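Local structure of 3-oxosteroid 1-dehydrogenase (Sterolibacterium denitrificans, 7P18) at residues L337-N342 with R465-Y470; E168-V171 with K175-G178; C346-G351 with I357-P362; K390-Y393 with P399-P402. The protein probably catalyses the FAD-dependent 1,2-dehydrogenation of 3-oxosteroids, passing the electrons on to an acceptor. One frame throughout, in Å; residues are numbered along the deposited sequence.

Interaction 1: residues L337-N342 with R465-Y470. With ANB (androsta-1,4-diene-3,17-dione), chain D.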
loop_
_atom_site.group_PDB
_atom_site.type_symbol
_atom_site.label_atom_id
_atom_site.label_comp_id
_atom_site.label_asym_id
_atom_site.label_seq_id
_atom_site.Cartn_x
_atom_site.Cartn_y
_atom_site.Cartn_z
ATOM N N LEU A 337 6.355 -0.730 -8.638
ATOM C CA LEU A 337 6.609 -2.074 -9.208
ATOM C C LEU A 337 6.416 -3.093 -8.075
ATOM O O LEU A 337 7.374 -3.361 -7.362
ATOM C CB LEU A 337 8.019 -2.099 -9.784
ATOM C CG LEU A 337 8.286 -1.137 -10.952
ATOM C CD1 LEU A 337 9.653 -1.396 -11.534
ATOM C CD2 LEU A 337 7.238 -1.210 -12.046
ATOM N N PHE A 338 5.194 -3.579 -7.879
ATOM C CA PHE A 338 4.871 -4.497 -6.752
ATOM C C PHE A 338 5.182 -5.938 -7.128
ATOM O O PHE A 338 5.820 -6.619 -6.291
ATOM C CB PHE A 338 3.432 -4.344 -6.299
ATOM C CG PHE A 338 3.111 -2.966 -5.783
ATOM C CD1 PHE A 338 3.368 -2.630 -4.468
ATOM C CD2 PHE A 338 2.578 -2.001 -6.621
ATOM C CE1 PHE A 338 3.065 -1.371 -3.982
ATOM C CE2 PHE A 338 2.311 -0.731 -6.135
ATOM C CZ PHE A 338 2.546 -0.420 -4.820
ATOM N N ALA A 339 4.735 -6.386 -8.304
ATOM C CA ALA A 339 4.741 -7.824 -8.682
ATOM C C ALA A 339 5.752 -8.146 -9.790
ATOM O O ALA A 339 6.245 -9.287 -9.836
ATOM C CB ALA A 339 3.358 -8.192 -9.169
ATOM N N GLU A 340 5.954 -7.203 -10.722
ATOM C CA GLU A 340 6.522 -7.507 -12.071
ATOM C C GLU A 340 8.021 -7.799 -11.970
ATOM O O GLU A 340 8.563 -8.492 -12.865
ATOM C CB GLU A 340 6.287 -6.351 -13.046
ATOM C CG GLU A 340 4.846 -5.927 -13.152
ATOM C CD GLU A 340 4.511 -4.709 -12.303
ATOM O OE1 GLU A 340 4.781 -4.744 -11.061
ATOM O OE2 GLU A 340 3.931 -3.756 -12.856
ATOM N N ARG A 341 8.701 -7.327 -10.918
ATOM C CA ARG A 341 10.149 -7.588 -10.735
ATOM C C ARG A 341 10.425 -9.101 -10.557
ATOM O O ARG A 341 11.564 -9.535 -10.818
ATOM C CB ARG A 341 10.734 -6.835 -9.536
ATOM C CG ARG A 341 10.653 -5.313 -9.651
ATOM C CD ARG A 341 11.016 -4.633 -8.335
ATOM N NE ARG A 341 9.891 -4.660 -7.409
ATOM C CZ ARG A 341 9.788 -5.458 -6.339
ATOM N NH1 ARG A 341 10.756 -6.289 -6.012
ATOM N NH2 ARG A 341 8.732 -5.362 -5.559
ATOM N N ASN A 342 9.449 -9.866 -10.109
ATOM C CA ASN A 342 9.623 -11.324 -9.840
ATOM C C ASN A 342 9.686 -12.093 -11.161
ATOM O O ASN A 342 10.125 -13.283 -11.152
ATOM C CB ASN A 342 8.497 -11.904 -8.997
ATOM C CG ASN A 342 8.457 -11.352 -7.588
ATOM O OD1 ASN A 342 8.663 -10.157 -7.401
ATOM N ND2 ASN A 342 8.073 -12.190 -6.633
ATOM N N ARG A 465 8.401 -16.960 -6.033
ATOM C CA ARG A 465 7.865 -17.733 -7.187
ATOM C C ARG A 465 6.393 -17.412 -7.432
ATOM O O ARG A 465 5.941 -17.642 -8.543
ATOM C CB ARG A 465 8.063 -19.227 -6.947
ATOM C CG ARG A 465 9.527 -19.626 -6.890
ATOM C CD ARG A 465 9.752 -21.104 -6.963
ATOM N NE ARG A 465 9.259 -21.878 -5.842
ATOM C CZ ARG A 465 9.978 -22.250 -4.777
ATOM N NH1 ARG A 465 11.227 -21.851 -4.613
ATOM N NH2 ARG A 465 9.420 -23.009 -3.849
ATOM N N TYR A 466 5.672 -16.837 -6.468
ATOM C CA TYR A 466 4.242 -16.489 -6.627
ATOM C C TYR A 466 4.035 -15.610 -7.872
ATOM O O TYR A 466 3.018 -15.760 -8.547
ATOM C CB TYR A 466 3.706 -15.809 -5.369
ATOM C CG TYR A 466 2.232 -15.497 -5.384
ATOM C CD1 TYR A 466 1.266 -16.487 -5.473
ATOM C CD2 TYR A 466 1.790 -14.191 -5.288
ATOM C CE1 TYR A 466 -0.090 -16.178 -5.491
ATOM C CE2 TYR A 466 0.444 -13.861 -5.295
ATOM C CZ TYR A 466 -0.505 -14.864 -5.401
ATOM O OH TYR A 466 -1.805 -14.451 -5.373
ATOM N N TYR A 467 4.929 -14.655 -8.123
ATOM C CA TYR A 467 4.837 -13.695 -9.241
ATOM C C TYR A 467 5.872 -14.028 -10.320
ATOM O O TYR A 467 6.127 -13.161 -11.169
ATOM C CB TYR A 467 4.951 -12.268 -8.694
ATOM C CG TYR A 467 3.698 -11.724 -8.051
ATOM C CD1 TYR A 467 2.454 -11.770 -8.664
ATOM C CD2 TYR A 467 3.778 -11.092 -6.815
ATOM C CE1 TYR A 467 1.317 -11.230 -8.070
ATOM C CE2 TYR A 467 2.656 -10.541 -6.209
ATOM C CZ TYR A 467 1.420 -10.647 -6.815
ATOM O OH TYR A 467 0.371 -10.080 -6.170
ATOM N N GLY A 468 6.491 -15.208 -10.276
ATOM C CA GLY A 468 7.264 -15.739 -11.415
ATOM C C GLY A 468 6.344 -16.205 -12.557
ATOM O O GLY A 468 5.113 -16.096 -12.434
ATOM N N ASP A 469 6.926 -16.690 -13.640
ATOM C CA ASP A 469 6.181 -17.262 -14.796
ATOM C C ASP A 469 6.178 -18.787 -14.608
ATOM O O ASP A 469 7.248 -19.389 -14.672
ATOM C CB ASP A 469 6.806 -16.830 -16.117
ATOM C CG ASP A 469 6.055 -17.290 -17.363
ATOM O OD1 ASP A 469 5.287 -18.296 -17.284
ATOM O OD2 ASP A 469 6.251 -16.641 -18.375
ATOM N N TYR A 470 5.014 -19.308 -14.235
ATOM C CA TYR A 470 4.593 -20.733 -14.169
ATOM C C TYR A 470 5.334 -21.591 -15.216
ATOM O O TYR A 470 5.876 -22.666 -14.876
ATOM C CB TYR A 470 3.068 -20.705 -14.338
ATOM C CG TYR A 470 2.388 -22.007 -14.659
ATOM C CD1 TYR A 470 2.162 -22.947 -13.665
ATOM C CD2 TYR A 470 1.912 -22.273 -15.933
ATOM C CE1 TYR A 470 1.491 -24.131 -13.928
ATOM C CE2 TYR A 470 1.244 -23.454 -16.216
ATOM C CZ TYR A 470 1.037 -24.389 -15.211
ATOM O OH TYR A 470 0.392 -25.566 -15.471
HETATM C C1 ANB D . 0.520 -3.967 -2.678
HETATM C C10 ANB D . -0.067 -5.176 -3.341
HETATM C C11 ANB D . -0.317 -3.879 -5.597
HETATM C C12 ANB D . -1.099 -3.688 -6.905
HETATM C C13 ANB D . -1.481 -5.029 -7.504
HETATM C C14 ANB D . -2.349 -5.766 -6.474
HETATM C C15 ANB D . -2.968 -6.920 -7.274
HETATM C C16 ANB D . -3.219 -6.311 -8.665
HETATM C C17 ANB D . -2.415 -5.028 -8.705
HETATM C C18 ANB D . -0.249 -5.839 -7.975
HETATM C C19 ANB D . 1.126 -6.060 -3.800
HETATM C C2 ANB D . 0.755 -3.870 -1.369
HETATM C C3 ANB D . 0.175 -4.832 -0.433
HETATM C C4 ANB D . -0.813 -5.725 -1.025
HETATM C C5 ANB D . -0.896 -5.956 -2.343
HETATM C C6 ANB D . -1.753 -7.069 -2.877
HETATM C C7 ANB D . -2.537 -6.691 -4.126
HETATM C C8 ANB D . -1.621 -6.063 -5.167
HETATM C C9 ANB D . -0.994 -4.787 -4.557
HETATM O O1 ANB D . 0.474 -4.857 0.768
HETATM O O2 ANB D . -2.499 -4.178 -9.562
#
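Asn342 and Gly468 bring the two backbones closest, their CA atoms 5.2 Å apart, where the 3-10 turn 340-342 meets the chain just after the end of helix 462-466; no hydrogen bond joins the segments. The Ala339 methyl carries the contact: CB sits 3.5 Å from the centroid of the Tyr467 ring and only 4° off its normal, a CH-pi contact over the middle of one face, while CD2 of Tyr466 lies over the opposite face. Asn342 crosses Tyr467 with its amide plane 85° from the ring, CB to CB 3.6 Å, and its ND2 turns to Asp464 O. One residue before Ala339, Phe338 lays a ring face against the androstadienedione, CG 3.6 Å from ANB C11; with CG beside its own backbone N (chi1 -62°), the ring turns away from Tyr467. A serine at Phe338 would probably leave C11 and C1 of the steroid without their aromatic floor and loosen its fit near the flavin. Van der Waals and CH-pi contact alone thus joins 337-342 to 465-470, while the hydroxyl bond from Tyr467 to Tyr115, a residue of the steroid pocket, links 465-470 to the active site.

Interaction 2: residues E168-V171 with K175-G178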
loop_
_atom_site.group_PDB
_atom_site.type_symbol
_atom_site.label_atom_id
_atom_site.label_comp_id
_atom_site.label_asym_id
_atom_site.label_seq_id
_atom_site.Cartn_x
_atom_site.Cartn_y
_atom_site.Cartn_z
ATOM N N GLU A 168 -8.481 -12.889 -9.350
ATOM C CA GLU A 168 -8.869 -12.926 -10.795
ATOM C C GLU A 168 -7.662 -12.512 -11.623
ATOM O O GLU A 168 -7.354 -13.199 -12.600
ATOM C CB GLU A 168 -10.010 -11.966 -11.130
ATOM C CG GLU A 168 -11.397 -12.475 -10.837
ATOM C CD GLU A 168 -12.392 -11.353 -10.921
ATOM O OE1 GLU A 168 -11.929 -10.209 -11.079
ATOM O OE2 GLU A 168 -13.620 -11.611 -10.785
ATOM N N ALA A 169 -6.997 -11.429 -11.232
ATOM C CA ALA A 169 -5.778 -10.918 -11.896
ATOM C C ALA A 169 -4.729 -12.022 -11.936
ATOM O O ALA A 169 -4.470 -12.473 -13.044
ATOM C CB ALA A 169 -5.237 -9.679 -11.207
ATOM N N HIS A 170 -4.177 -12.418 -10.774
ATOM C CA HIS A 170 -2.863 -13.096 -10.568
ATOM C C HIS A 170 -2.599 -14.126 -11.675
ATOM O O HIS A 170 -1.445 -14.247 -12.119
ATOM C CB HIS A 170 -2.780 -13.749 -9.174
ATOM C CG HIS A 170 -1.653 -14.703 -9.038
ATOM N ND1 HIS A 170 -1.839 -16.062 -9.157
ATOM C CD2 HIS A 170 -0.346 -14.530 -8.808
ATOM C CE1 HIS A 170 -0.694 -16.682 -9.033
ATOM N NE2 HIS A 170 0.238 -15.759 -8.843
ATOM N N VAL A 171 -3.649 -14.832 -12.084
ATOM C CA VAL A 171 -3.667 -15.819 -13.197
ATOM C C VAL A 171 -2.979 -15.237 -14.444
ATOM O O VAL A 171 -2.200 -15.949 -15.101
ATOM C CB VAL A 171 -5.131 -16.180 -13.516
ATOM C CG1 VAL A 171 -5.216 -16.946 -14.812
ATOM C CG2 VAL A 171 -5.816 -16.915 -12.377
ATOM N N LYS A 175 0.683 -16.019 -15.839
ATOM C CA LYS A 175 0.430 -16.699 -17.143
ATOM C C LYS A 175 -0.005 -18.150 -16.880
ATOM O O LYS A 175 0.597 -19.082 -17.453
ATOM C CB LYS A 175 1.679 -16.678 -18.039
ATOM C CG LYS A 175 2.213 -15.287 -18.365
ATOM C CD LYS A 175 2.906 -15.172 -19.704
ATOM C CE LYS A 175 2.980 -13.734 -20.175
ATOM N NZ LYS A 175 2.489 -13.581 -21.567
ATOM N N GLU A 176 -0.984 -18.343 -16.000
ATOM C CA GLU A 176 -1.540 -19.679 -15.694
ATOM C C GLU A 176 -2.585 -20.007 -16.761
ATOM O O GLU A 176 -3.019 -19.108 -17.477
ATOM C CB GLU A 176 -2.107 -19.687 -14.270
ATOM C CG GLU A 176 -1.075 -19.315 -13.220
ATOM C CD GLU A 176 -1.548 -19.545 -11.798
ATOM O OE1 GLU A 176 -2.760 -19.397 -11.552
ATOM O OE2 GLU A 176 -0.711 -19.912 -10.949
ATOM N N PRO A 177 -2.992 -21.293 -16.896
ATOM C CA PRO A 177 -4.071 -21.696 -17.797
ATOM C C PRO A 177 -5.417 -21.048 -17.484
ATOM O O PRO A 177 -5.710 -20.971 -16.336
ATOM C CB PRO A 177 -4.276 -23.193 -17.516
ATOM C CG PRO A 177 -2.993 -23.651 -16.875
ATOM C CD PRO A 177 -2.428 -22.439 -16.163
ATOM N N GLY A 178 -6.205 -20.674 -18.498
ATOM C CA GLY A 178 -7.602 -20.197 -18.357
ATOM C C GLY A 178 -7.718 -18.677 -18.354
ATOM O O GLY A 178 -8.852 -18.153 -18.481
#
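Val171 O receives the backbone N of Glu176 at 2.8 Å and an N-H...O angle of 164°, with the donor in the carbonyl plane. This 6→1 bond, together with Lys175 N reaching Met172 O, closes a Schellman motif at the end of helix 166-174. Lys175 is its C-prime residue, and its phi of 63° reverses the chain so that Glu176 folds back over the last turn.

The packed part lies around Val171 and Glu176. The two side chains cross at about a right angle, Val171 CG2 standing 4.0 Å from Glu176 OE1. Glu176 reaches past the valine because its chain is extended beyond CG, which brings the carboxylate beside the imidazole of His170. There OE2 is 3.8 Å from CE1, with ring and carboxylate planes 83° apart.

The other side is looser. Pro177 points away from the helix and offers Val171 CG1 little beyond its carbonyl O, at 4.3 Å; Pro177 and Gly178 are exposed. The Lys175 CB points away from the helix segment, and its NZ makes weak bonds to Asn394 O and to a glycerol probably from the crystallisation liquor.

The polar groups of the packed side find their strongest partners farther out: Glu176 OE2 forms a salt bridge with Arg114, and His170 NE2 bonds to Tyr466 O while its ring stacks on that of Tyr466. The Schellman bond thus closes the helix, and these two ties join its end to two other parts of the fold.

Interaction 3: residues C346-G351 with I357-P362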
loop_
_atom_site.group_PDB
_atom_site.type_symbol
_atom_site.label_atom_id
_atom_site.label_comp_id
_atom_site.label_asym_id
_atom_site.label_seq_id
_atom_site.Cartn_x
_atom_site.Cartn_y
_atom_site.Cartn_z
ATOM N N CYS A 346 14.627 -10.092 -15.933
ATOM C CA CYS A 346 14.930 -8.671 -15.581
ATOM C C CYS A 346 15.939 -8.633 -14.445
ATOM O O CYS A 346 15.880 -9.506 -13.551
ATOM C CB CYS A 346 13.677 -7.897 -15.255
ATOM S SG CYS A 346 12.855 -8.384 -13.712
ATOM N N ILE A 347 16.865 -7.676 -14.479
ATOM C CA ILE A 347 17.853 -7.512 -13.377
ATOM C C ILE A 347 17.851 -6.057 -12.932
ATOM O O ILE A 347 17.511 -5.191 -13.741
ATOM C CB ILE A 347 19.263 -8.000 -13.755
ATOM C CG1 ILE A 347 19.852 -7.305 -14.982
ATOM C CG2 ILE A 347 19.276 -9.514 -13.902
ATOM C CD1 ILE A 347 21.353 -7.533 -15.085
ATOM N N VAL A 348 18.222 -5.833 -11.675
ATOM C CA VAL A 348 18.400 -4.462 -11.131
ATOM C C VAL A 348 19.872 -4.249 -10.879
ATOM O O VAL A 348 20.485 -5.066 -10.200
ATOM C CB VAL A 348 17.538 -4.274 -9.866
ATOM C CG1 VAL A 348 17.893 -2.990 -9.132
ATOM C CG2 VAL A 348 16.067 -4.316 -10.278
ATOM N N VAL A 349 20.399 -3.118 -11.361
ATOM C CA VAL A 349 21.827 -2.770 -11.186
ATOM C C VAL A 349 21.947 -1.339 -10.677
ATOM O O VAL A 349 21.031 -0.521 -10.907
ATOM C CB VAL A 349 22.624 -2.954 -12.495
ATOM C CG1 VAL A 349 22.584 -4.414 -12.931
ATOM C CG2 VAL A 349 22.122 -2.005 -13.587
ATOM N N ASN A 350 23.071 -1.094 -10.010
ATOM C CA ASN A 350 23.562 0.259 -9.625
ATOM C C ASN A 350 24.356 0.841 -10.799
ATOM O O ASN A 350 24.361 0.236 -11.891
ATOM C CB ASN A 350 24.370 0.217 -8.318
ATOM C CG ASN A 350 25.613 -0.641 -8.379
ATOM O OD1 ASN A 350 26.120 -0.936 -9.457
ATOM N ND2 ASN A 350 26.152 -1.018 -7.233
ATOM N N GLY A 351 24.972 2.006 -10.605
ATOM C CA GLY A 351 25.691 2.726 -11.670
ATOM C C GLY A 351 26.960 2.006 -12.089
ATOM O O GLY A 351 27.454 2.287 -13.196
ATOM N N ILE A 357 20.541 -6.616 -4.917
ATOM C CA ILE A 357 19.278 -7.054 -4.270
ATOM C C ILE A 357 18.637 -8.164 -5.097
ATOM O O ILE A 357 18.563 -8.042 -6.330
ATOM C CB ILE A 357 18.323 -5.865 -4.058
ATOM C CG1 ILE A 357 17.076 -6.241 -3.253
ATOM C CG2 ILE A 357 17.930 -5.155 -5.366
ATOM C CD1 ILE A 357 17.333 -6.705 -1.838
ATOM N N ASN A 358 18.074 -9.152 -4.390
ATOM C CA ASN A 358 17.052 -10.070 -4.946
ATOM C C ASN A 358 15.986 -9.234 -5.642
ATOM O O ASN A 358 15.252 -8.498 -4.951
ATOM C CB ASN A 358 16.490 -11.014 -3.878
ATOM C CG ASN A 358 15.381 -11.919 -4.392
ATOM O OD1 ASN A 358 15.069 -11.935 -5.577
ATOM N ND2 ASN A 358 14.790 -12.692 -3.491
ATOM N N GLU A 359 15.838 -9.339 -6.969
ATOM C CA GLU A 359 14.840 -8.512 -7.690
ATOM C C GLU A 359 13.419 -8.840 -7.224
ATOM O O GLU A 359 12.573 -7.972 -7.311
ATOM C CB GLU A 359 14.883 -8.694 -9.204
ATOM C CG GLU A 359 16.121 -8.096 -9.858
ATOM C CD GLU A 359 17.417 -8.860 -9.745
ATOM O OE1 GLU A 359 17.396 -10.041 -9.273
ATOM O OE2 GLU A 359 18.449 -8.269 -10.090
ATOM N N ALA A 360 13.168 -10.075 -6.773
ATOM C CA ALA A 360 11.883 -10.511 -6.213
ATOM C C ALA A 360 11.737 -10.118 -4.731
ATOM O O ALA A 360 10.736 -10.496 -4.157
ATOM C CB ALA A 360 11.738 -12.014 -6.371
ATOM N N SER A 361 12.705 -9.442 -4.110
ATOM C CA SER A 361 12.571 -8.993 -2.692
ATOM C C SER A 361 11.189 -8.354 -2.508
ATOM O O SER A 361 10.726 -7.588 -3.347
ATOM C CB SER A 361 13.669 -8.045 -2.296
ATOM O OG SER A 361 13.383 -7.425 -1.038
ATOM N N PRO A 362 10.519 -8.556 -1.354
ATOM C CA PRO A 362 9.419 -7.675 -0.979
ATOM C C PRO A 362 9.858 -6.211 -1.149
ATOM O O PRO A 362 11.034 -5.913 -0.913
ATOM C CB PRO A 362 9.158 -8.004 0.501
ATOM C CG PRO A 362 9.630 -9.457 0.610
ATOM C CD PRO A 362 10.849 -9.536 -0.301
HETATM O O HOH W 1 20.112 -6.258 -7.839
#
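Val348 and Glu359 have the closest CA atoms, 6.4 Å apart, where strand 347-349 runs beside a chain without regular structure; the strand pairs antiparallel with 383-387 in a larger sheet, and the facing segment forms a type I beta turn, Asn358 to Ser361. Asn358 OD1 accepts from Ala360 N, so an Asx turn overlaps the beta turn, and Pro362 then stands at the N-cap of helix 363-377.

In place of a neighbouring strand, a carboxylate meets this side of the backbone. Glu359 OE2 takes the N-H of Val348 at 2.9 Å on its anti lone pair, and the bond is nearly straight at 170°. A bend at chi2 (77°) curls the glutamate back to that amide, leaving its CG 3.8 Å from Val348 CG2 as the two side chains slide past each other in opposite directions. The same oxygen lies 3.4 Å from Ile347 CA, while OE1 forms a salt bridge with Arg355. A leucine in place of Glu359 would probably leave the Val348 amide without its acceptor and Arg355 without its counter-charge.

Farther along, Val348 CG1 packs 4.3 Å from Ile357 CG2, both residues also touching Phe366 of helix 363-377. Next to this apolar pair a single water joins the backbones, accepting from Ile357 N at 3.0 Å and probably donating to Val348 O, 2.7 Å away.

Interaction 4: residues K390-Y393 with P399-P402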
loop_
_atom_site.group_PDB
_atom_site.type_symbol
_atom_site.label_atom_id
_atom_site.label_comp_id
_atom_site.label_asym_id
_atom_site.label_seq_id
_atom_site.Cartn_x
_atom_site.Cartn_y
_atom_site.Cartn_z
ATOM N N LYS A 390 12.391 -10.206 -25.471
ATOM C CA LYS A 390 11.440 -11.294 -25.138
ATOM C C LYS A 390 10.662 -10.922 -23.867
ATOM O O LYS A 390 9.434 -11.117 -23.839
ATOM C CB LYS A 390 12.160 -12.629 -24.965
ATOM C CG LYS A 390 11.210 -13.738 -24.527
ATOM C CD LYS A 390 11.863 -15.083 -24.400
ATOM C CE LYS A 390 10.875 -16.163 -24.034
ATOM N NZ LYS A 390 11.485 -17.498 -24.209
ATOM N N PHE A 391 11.346 -10.392 -22.844
ATOM C CA PHE A 391 10.661 -9.893 -21.610
ATOM C C PHE A 391 9.624 -8.850 -22.027
ATOM O O PHE A 391 8.405 -8.881 -21.674
ATOM C CB PHE A 391 11.713 -9.359 -20.642
ATOM C CG PHE A 391 11.158 -9.035 -19.279
ATOM C CD1 PHE A 391 10.328 -7.939 -19.093
ATOM C CD2 PHE A 391 11.436 -9.848 -18.201
ATOM C CE1 PHE A 391 9.791 -7.654 -17.842
ATOM C CE2 PHE A 391 10.915 -9.544 -16.944
ATOM C CZ PHE A 391 10.078 -8.461 -16.774
ATOM N N ARG A 392 10.090 -7.876 -22.806
ATOM C CA ARG A 392 9.271 -6.742 -23.288
ATOM C C ARG A 392 7.999 -7.249 -23.942
ATOM O O ARG A 392 6.921 -6.701 -23.649
ATOM C CB ARG A 392 10.036 -5.881 -24.292
ATOM C CG ARG A 392 9.251 -4.670 -24.773
ATOM C CD ARG A 392 9.139 -3.542 -23.739
ATOM N NE ARG A 392 8.234 -2.537 -24.279
ATOM C CZ ARG A 392 6.903 -2.547 -24.158
ATOM N NH1 ARG A 392 6.266 -3.418 -23.393
ATOM N NH2 ARG A 392 6.203 -1.643 -24.799
ATOM N N TYR A 393 8.138 -8.229 -24.834
ATOM C CA TYR A 393 6.989 -8.797 -25.596
ATOM C C TYR A 393 6.013 -9.489 -24.635
ATOM O O TYR A 393 4.783 -9.365 -24.831
ATOM C CB TYR A 393 7.479 -9.787 -26.656
ATOM C CG TYR A 393 6.384 -10.387 -27.510
ATOM C CD1 TYR A 393 5.831 -9.693 -28.577
ATOM C CD2 TYR A 393 5.902 -11.654 -27.244
ATOM C CE1 TYR A 393 4.840 -10.257 -29.366
ATOM C CE2 TYR A 393 4.900 -12.224 -28.009
ATOM C CZ TYR A 393 4.374 -11.526 -29.083
ATOM O OH TYR A 393 3.377 -12.073 -29.836
ATOM N N PRO A 399 3.836 1.057 -15.989
ATOM C CA PRO A 399 3.014 1.572 -17.072
ATOM C C PRO A 399 3.183 0.822 -18.409
ATOM O O PRO A 399 2.339 0.984 -19.227
ATOM C CB PRO A 399 3.487 3.026 -17.228
ATOM C CG PRO A 399 4.934 2.968 -16.769
ATOM C CD PRO A 399 4.929 1.989 -15.618
ATOM N N LEU A 400 4.231 0.030 -18.600
ATOM C CA LEU A 400 4.409 -0.738 -19.864
ATOM C C LEU A 400 3.526 -1.988 -19.807
ATOM O O LEU A 400 3.687 -2.777 -18.879
ATOM C CB LEU A 400 5.852 -1.177 -20.062
ATOM C CG LEU A 400 6.868 -0.083 -20.329
ATOM C CD1 LEU A 400 8.196 -0.727 -20.702
ATOM C CD2 LEU A 400 6.391 0.824 -21.448
ATOM N N MET A 401 2.619 -2.117 -20.752
ATOM C CA MET A 401 1.870 -3.373 -21.001
ATOM C C MET A 401 2.718 -4.262 -21.902
ATOM O O MET A 401 3.639 -3.785 -22.572
ATOM C CB MET A 401 0.506 -3.064 -21.625
ATOM C CG MET A 401 -0.455 -2.379 -20.641
ATOM S SD MET A 401 -0.677 -3.391 -19.154
ATOM C CE MET A 401 0.345 -2.570 -17.925
ATOM N N PRO A 402 2.472 -5.594 -21.923
ATOM C CA PRO A 402 3.260 -6.489 -22.776
ATOM C C PRO A 402 3.283 -5.978 -24.231
ATOM O O PRO A 402 2.231 -5.512 -24.716
ATOM C CB PRO A 402 2.537 -7.827 -22.669
ATOM C CG PRO A 402 1.809 -7.744 -21.332
ATOM C CD PRO A 402 1.385 -6.289 -21.210
#
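Arg392 supplies the one hydrogen bond between 390-393 and 399-402: its NH1 gives a proton to Met401 O at 2.8 Å, with an N-H...O angle of 155°. The acceptor lies at the edge of the guanidinium and in its plane, whereas the donor is tilted 21° from the carbonyl plane. CG stands opposite the backbone N and the chain then bends at chi2 (74°), which carries the guanidinium from the flank of the helix across to the loop.

The charged part lies beyond the two segments. NH2 of Arg392 forms a salt bridge with Asp408 OD1, so the cation is held by both a backbone carbonyl and a carboxylate.

The apolar contact comes from Leu400, which crosses the arginine at about a right angle and places CD1 over one face of the guanidinium, 4.0 Å from NE and offset toward the rim of the group. Leu400 itself also touches Met489 of strand 486-502.

The backbones make up the last group. They approach most closely at Tyr393 and Pro402, whose CA atoms are 5.2 Å apart, and there the CB of Pro402 comes within 3.5 Å of Tyr393 O. Backbone bonds between Arg392 and Gly403 and between Tyr393 and Gln404 carry the association onward.

With Met401 O in the plane at NH1, a salt bridge from NH2 and a methyl over one face, the buried guanidinium is probably restricted in rotation, and Asp408 probably balances its charge.

From the N terminus, interaction 2 comes first, a short closure in which 175-178 folds back on the end of helix 166-174 before helix 179-191. It is complete before interaction 1 opens at 337-342, whose partner 465-470 lies 123 residues on. Inside that long loop interactions 3 and 4 follow in series, neither crossing the other: one joins strand 347-349 to the chain leading into helix 363-377, the other helix 389-394 to the loop after it. Interaction 1 touches all three, through Tyr466 O to His170 NE2, Arg341 NH1 to Ser361 O, and Glu340 to Phe391. Cys346 also meets Phe391, joining interactions 3 and 4, while interactions 2 and 3 stay about 12 Å apart at their nearest atoms.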